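Local coordinates for protein isomerase/lactonizing enzyme (Agrobacterium tumefaciens, PDB 1RVK) that is of unknown function but, as a magnesium-binding member of the enolase superfamily, probably catalyses an isomerase or lactonizing reaction on a carboxylate substrate, at residues D129-Y134 with M314-V319; H297-F302 with T322-W327. One frame throughout, in Å; residues are numbered along the deposited sequence.

Overall arrangement
Both contacts belong to the barrel domain, in the region where the first barrel strand, 130-137, meets the last, 328-333. Interaction 1 is wholly buried and purely apolar: strand 130-137 meets helix 313-321 through the methyls of V131, L316 and V319. Interaction 2 is partly exposed and more polar, and rests on the amide side chain of N324. Helix 313-321 packs on the first barrel strand in interaction 1, and the loop after it on the preceding barrel helix, 289-301, in interaction 2. The centres lie about 13 Å apart, and W327, at the end of the loop, packs against Y134 and V319 and so joins the two.

Interaction 1: D129-Y134 with M314-V319; sequences DKVLAY and MNLHVV
V131 on strand 130-137 presses its forked side chain against V319 and L316 of helix 313-321. Already at the branch point, V131 CB lies 4.2 Å from V319 CG1. Beyond it both methyls lie against V319, and one also reaches L316. V131 CG2, placed anti to the backbone N, comes closest, 3.8 Å from V319 CG1. The other methyl takes the position between backbone N and carbonyl carbon (chi1 62°), which brings V131 CG1 to 4.0 Å from V319 CG1 and, on the side toward L316, to 4.1 Å from L316 CD1. The two valine side chains cross at about a right angle. L316, one helical turn before V319, instead runs past V131 in the opposite direction and touches it with one methyl alone. No hydrogen bond links the segments. Y328 of strand 328-333 extends the apolar packing, touching both V131 and L316, and V359 touches L316. This is the buried seam between the strand wall and the surrounding helix layer of the (beta/alpha)7-beta barrel of the enolase superfamily, with the side chain of V319 about 14 Å from the bound magnesium ion.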
loop_
_atom_site.group_PDB
_atom_site.type_symbol
_atom_site.label_atom_id
_atom_site.label_comp_id
_atom_site.label_asym_id
_atom_site.label_seq_id
_atom_site.Cartn_x
_atom_site.Cartn_y
_atom_site.Cartn_z
ATOM N N ASP A 129 -2.358 19.244 1.108
ATOM C CA ASP A 129 -2.542 18.904 2.516
ATOM C C ASP A 129 -3.674 17.912 2.724
ATOM O O ASP A 129 -3.798 17.313 3.793
ATOM C CB ASP A 129 -2.812 20.165 3.335
ATOM C CG ASP A 129 -1.708 21.188 3.194
ATOM O OD1 ASP A 129 -0.534 20.827 3.423
ATOM O OD2 ASP A 129 -2.015 22.349 2.855
ATOM N N LYS A 130 -4.510 17.756 1.704
ATOM C CA LYS A 130 -5.612 16.809 1.761
ATOM C C LYS A 130 -5.709 16.165 0.391
ATOM O O LYS A 130 -5.280 16.746 -0.604
ATOM C CB LYS A 130 -6.930 17.504 2.125
ATOM C CG LYS A 130 -7.508 18.407 1.050
ATOM C CD LYS A 130 -8.878 18.922 1.479
ATOM C CE LYS A 130 -9.532 19.761 0.391
ATOM N NZ LYS A 130 -10.861 20.276 0.820
ATOM N N VAL A 131 -6.251 14.956 0.338
ATOM C CA VAL A 131 -6.371 14.254 -0.928
ATOM C C VAL A 131 -7.533 13.279 -0.901
ATOM O O VAL A 131 -7.834 12.685 0.137
ATOM C CB VAL A 131 -5.075 13.474 -1.260
ATOM C CG1 VAL A 131 -4.811 12.419 -0.197
ATOM C CG2 VAL A 131 -5.191 12.830 -2.635
ATOM N N LEU A 132 -8.185 13.126 -2.047
ATOM C CA LEU A 132 -9.302 12.207 -2.162
ATOM C C LEU A 132 -8.795 10.789 -1.943
ATOM O O LEU A 132 -7.688 10.443 -2.355
ATOM C CB LEU A 132 -9.934 12.289 -3.554
ATOM C CG LEU A 132 -10.709 13.552 -3.928
ATOM C CD1 LEU A 132 -11.106 13.475 -5.393
ATOM C CD2 LEU A 132 -11.945 13.686 -3.048
ATOM N N ALA A 133 -9.614 9.973 -1.292
ATOM C CA ALA A 133 -9.256 8.586 -1.046
ATOM C C ALA A 133 -10.356 7.695 -1.596
ATOM O O ALA A 133 -11.522 8.092 -1.629
ATOM C CB ALA A 133 -9.098 8.346 0.454
ATOM N N TYR A 134 -9.989 6.507 -2.068
ATOM C CA TYR A 134 -11.005 5.580 -2.539
ATOM C C TYR A 134 -11.099 4.487 -1.489
ATOM O O TYR A 134 -10.116 4.185 -0.812
ATOM C CB TYR A 134 -10.677 5.002 -3.933
ATOM C CG TYR A 134 -9.416 4.158 -4.089
ATOM C CD1 TYR A 134 -9.374 2.824 -3.676
ATOM C CD2 TYR A 134 -8.294 4.678 -4.729
ATOM C CE1 TYR A 134 -8.240 2.026 -3.908
ATOM C CE2 TYR A 134 -7.168 3.900 -4.965
ATOM C CZ TYR A 134 -7.142 2.580 -4.560
ATOM O OH TYR A 134 -6.023 1.823 -4.826
HETATM N N MSE A 314 3.271 6.322 5.643
HETATM C CA MSE A 314 4.336 6.284 4.645
HETATM C C MSE A 314 3.836 6.536 3.227
HETATM O O MSE A 314 4.459 7.283 2.465
HETATM C CB MSE A 314 5.079 4.949 4.711
HETATM C CG MSE A 314 4.208 3.728 4.502
HETATM SE SE MSE A 314 5.177 2.105 4.939
HETATM C CE MSE A 314 3.961 0.834 4.139
ATOM N N ASN A 315 2.711 5.925 2.871
ATOM C CA ASN A 315 2.159 6.112 1.538
ATOM C C ASN A 315 1.413 7.433 1.415
ATOM O O ASN A 315 1.450 8.071 0.362
ATOM C CB ASN A 315 1.233 4.945 1.175
ATOM C CG ASN A 315 2.000 3.672 0.904
ATOM O OD1 ASN A 315 2.845 3.630 0.009
ATOM N ND2 ASN A 315 1.722 2.631 1.680
ATOM N N LEU A 316 0.739 7.847 2.487
ATOM C CA LEU A 316 0.002 9.105 2.466
ATOM C C LEU A 316 0.941 10.284 2.210
ATOM O O LEU A 316 0.601 11.215 1.477
ATOM C CB LEU A 316 -0.739 9.317 3.794
ATOM C CG LEU A 316 -1.556 10.606 3.928
ATOM C CD1 LEU A 316 -2.582 10.694 2.809
ATOM C CD2 LEU A 316 -2.247 10.637 5.287
ATOM N N HIS A 317 2.128 10.248 2.809
ATOM C CA HIS A 317 3.072 11.341 2.621
ATOM C C HIS A 317 3.584 11.421 1.185
ATOM O O HIS A 317 3.829 12.512 0.673
ATOM C CB HIS A 317 4.225 11.216 3.618
ATOM C CG HIS A 317 3.878 11.715 4.987
ATOM N ND1 HIS A 317 4.114 13.014 5.385
ATOM C CD2 HIS A 317 3.246 11.114 6.023
ATOM C CE1 HIS A 317 3.641 13.192 6.606
ATOM N NE2 HIS A 317 3.109 12.055 7.017
ATOM N N VAL A 318 3.738 10.273 0.533
ATOM C CA VAL A 318 4.190 10.273 -0.856
ATOM C C VAL A 318 3.094 10.920 -1.704
ATOM O O VAL A 318 3.369 11.754 -2.566
ATOM C CB VAL A 318 4.457 8.834 -1.368
ATOM C CG1 VAL A 318 4.737 8.849 -2.870
ATOM C CG2 VAL A 318 5.658 8.243 -0.632
ATOM N N VAL A 319 1.846 10.543 -1.445
ATOM C CA VAL A 319 0.721 11.101 -2.191
ATOM C C VAL A 319 0.587 12.615 -1.977
ATOM O O VAL A 319 0.306 13.360 -2.913
ATOM C CB VAL A 319 -0.603 10.408 -1.789
ATOM C CG1 VAL A 319 -1.795 11.117 -2.436
ATOM C CG2 VAL A 319 -0.569 8.943 -2.217
#

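Interaction 2: H297-F302 with T322-W327; sequences HLAEAF and TKNCRW
N324 reaches out of the loop that follows helix 313-321 and lays its side-chain amide against A299 and E300 of helix 289-301. Van der Waals packing comes first: N324 CG stands 3.8 Å from E300 CB and 4.2 Å from E300 CA, while the outer end of the amide also comes up to the methyl of A299. The first torsion, which sets CG between the backbone N and the carbonyl carbon (chi1 63°), directs the group at the helix; which end of the amide is O and which N is uncertain. Backbone bonds shape the loop. N324 is the centre of an inverse gamma turn, closed by a weak bond from C325 N to K323 O at 2.9 Å, and its backbone also pairs with C306. Further on, the carboxylate of E307 accepts from the backbone N of both R326 and W327. The opposite charges of E300 and K323 are not in contact, with E300 OE1 6.8 Å from K323 NZ. The contact sets a barrel helix against the alpha-to-beta loop before the eighth barrel strand, 328-333; in a TIM barrel such loops lie at the N-terminal ends of the strands, away from the active site.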
loop_
_atom_site.group_PDB
_atom_site.type_symbol
_atom_site.label_atom_id
_atom_site.label_comp_id
_atom_site.label_asym_id
_atom_site.label_seq_id
_atom_site.Cartn_x
_atom_site.Cartn_y
_atom_site.Cartn_z
ATOM N N HIS A 297 8.160 10.627 -9.953
ATOM C CA HIS A 297 8.793 11.576 -10.865
ATOM C C HIS A 297 8.957 10.966 -12.254
ATOM O O HIS A 297 8.782 11.642 -13.267
ATOM C CB HIS A 297 10.149 11.996 -10.294
ATOM C CG HIS A 297 10.045 12.686 -8.970
ATOM N ND1 HIS A 297 11.117 12.838 -8.119
ATOM C CD2 HIS A 297 8.989 13.272 -8.356
ATOM C CE1 HIS A 297 10.727 13.488 -7.036
ATOM N NE2 HIS A 297 9.440 13.762 -7.155
ATOM N N LEU A 298 9.302 9.685 -12.287
ATOM C CA LEU A 298 9.458 8.960 -13.542
ATOM C C LEU A 298 8.147 9.050 -14.328
ATOM O O LEU A 298 8.130 9.427 -15.501
ATOM C CB LEU A 298 9.789 7.495 -13.247
ATOM C CG LEU A 298 9.602 6.476 -14.376
ATOM C CD1 LEU A 298 10.592 6.747 -15.508
ATOM C CD2 LEU A 298 9.799 5.073 -13.818
ATOM N N ALA A 299 7.044 8.702 -13.670
ATOM C CA ALA A 299 5.740 8.743 -14.315
ATOM C C ALA A 299 5.395 10.149 -14.789
ATOM O O ALA A 299 4.943 10.343 -15.923
ATOM C CB ALA A 299 4.663 8.238 -13.353
ATOM N N GLU A 300 5.608 11.132 -13.924
ATOM C CA GLU A 300 5.300 12.514 -14.273
ATOM C C GLU A 300 6.037 12.981 -15.525
ATOM O O GLU A 300 5.469 13.704 -16.342
ATOM C CB GLU A 300 5.634 13.453 -13.112
ATOM C CG GLU A 300 5.267 14.899 -13.402
ATOM C CD GLU A 300 5.864 15.864 -12.401
ATOM O OE1 GLU A 300 5.762 17.087 -12.619
ATOM O OE2 GLU A 300 6.436 15.400 -11.396
ATOM N N ALA A 301 7.296 12.575 -15.680
ATOM C CA ALA A 301 8.071 12.980 -16.849
ATOM C C ALA A 301 7.435 12.462 -18.139
ATOM O O ALA A 301 7.617 13.054 -19.205
ATOM C CB ALA A 301 9.519 12.490 -16.729
ATOM N N PHE A 302 6.693 11.361 -18.045
ATOM C CA PHE A 302 6.015 10.813 -19.216
ATOM C C PHE A 302 4.570 11.296 -19.278
ATOM O O PHE A 302 3.801 10.853 -20.122
ATOM C CB PHE A 302 6.054 9.280 -19.219
ATOM C CG PHE A 302 7.364 8.710 -19.680
ATOM C CD1 PHE A 302 8.402 8.492 -18.778
ATOM C CD2 PHE A 302 7.576 8.431 -21.025
ATOM C CE1 PHE A 302 9.634 8.003 -19.209
ATOM C CE2 PHE A 302 8.804 7.943 -21.472
ATOM C CZ PHE A 302 9.837 7.729 -20.559
ATOM N N THR A 322 3.188 14.726 -4.013
ATOM C CA THR A 322 3.156 14.686 -5.471
ATOM C C THR A 322 1.810 15.068 -6.079
ATOM O O THR A 322 0.777 15.043 -5.406
ATOM C CB THR A 322 3.560 13.288 -5.980
ATOM O OG1 THR A 322 2.676 12.304 -5.431
ATOM C CG2 THR A 322 4.985 12.963 -5.551
ATOM N N LYS A 323 1.831 15.420 -7.360
ATOM C CA LYS A 323 0.623 15.832 -8.068
ATOM C C LYS A 323 -0.012 14.754 -8.937
ATOM O O LYS A 323 -1.240 14.653 -9.003
ATOM C CB LYS A 323 0.933 17.050 -8.948
ATOM C CG LYS A 323 -0.181 17.436 -9.918
ATOM C CD LYS A 323 0.252 18.605 -10.799
ATOM C CE LYS A 323 -0.815 18.983 -11.820
ATOM N NZ LYS A 323 -1.010 17.919 -12.847
ATOM N N ASN A 324 0.820 13.950 -9.596
ATOM C CA ASN A 324 0.321 12.929 -10.511
ATOM C C ASN A 324 -0.145 11.610 -9.914
ATOM O O ASN A 324 0.320 10.539 -10.297
ATOM C CB ASN A 324 1.353 12.661 -11.614
ATOM C CG ASN A 324 2.662 12.113 -11.082
ATOM O OD1 ASN A 324 3.245 11.202 -11.677
ATOM N ND2 ASN A 324 3.144 12.670 -9.974
ATOM N N CYS A 325 -1.081 11.708 -8.982
ATOM C CA CYS A 325 -1.665 10.549 -8.318
ATOM C C CYS A 325 -3.075 10.989 -7.952
ATOM O O CYS A 325 -3.251 11.952 -7.211
ATOM C CB CYS A 325 -0.872 10.196 -7.055
ATOM S SG CYS A 325 -1.554 8.818 -6.121
ATOM N N ARG A 326 -4.078 10.296 -8.476
ATOM C CA ARG A 326 -5.456 10.674 -8.207
ATOM C C ARG A 326 -5.935 10.388 -6.787
ATOM O O ARG A 326 -6.713 11.166 -6.227
ATOM C CB ARG A 326 -6.388 9.984 -9.215
ATOM C CG ARG A 326 -7.833 10.453 -9.162
ATOM C CD ARG A 326 -8.720 9.628 -10.100
ATOM N NE ARG A 326 -8.497 9.922 -11.515
ATOM C CZ ARG A 326 -9.027 10.959 -12.154
ATOM N NH1 ARG A 326 -8.772 11.152 -13.441
ATOM N NH2 ARG A 326 -9.823 11.801 -11.509
ATOM N N TRP A 327 -5.455 9.303 -6.186
ATOM C CA TRP A 327 -5.924 8.936 -4.852
ATOM C C TRP A 327 -4.924 8.440 -3.828
ATOM O O TRP A 327 -3.765 8.156 -4.120
ATOM C CB TRP A 327 -6.941 7.796 -4.925
ATOM C CG TRP A 327 -7.890 7.763 -6.063
ATOM C CD1 TRP A 327 -7.678 7.215 -7.299
ATOM C CD2 TRP A 327 -9.258 8.159 -6.026
ATOM N NE1 TRP A 327 -8.844 7.234 -8.030
ATOM C CE2 TRP A 327 -9.830 7.810 -7.271
ATOM C CE3 TRP A 327 -10.063 8.771 -5.057
ATOM C CZ2 TRP A 327 -11.175 8.054 -7.570
ATOM C CZ3 TRP A 327 -11.398 9.013 -5.354
ATOM C CH2 TRP A 327 -11.941 8.655 -6.601
#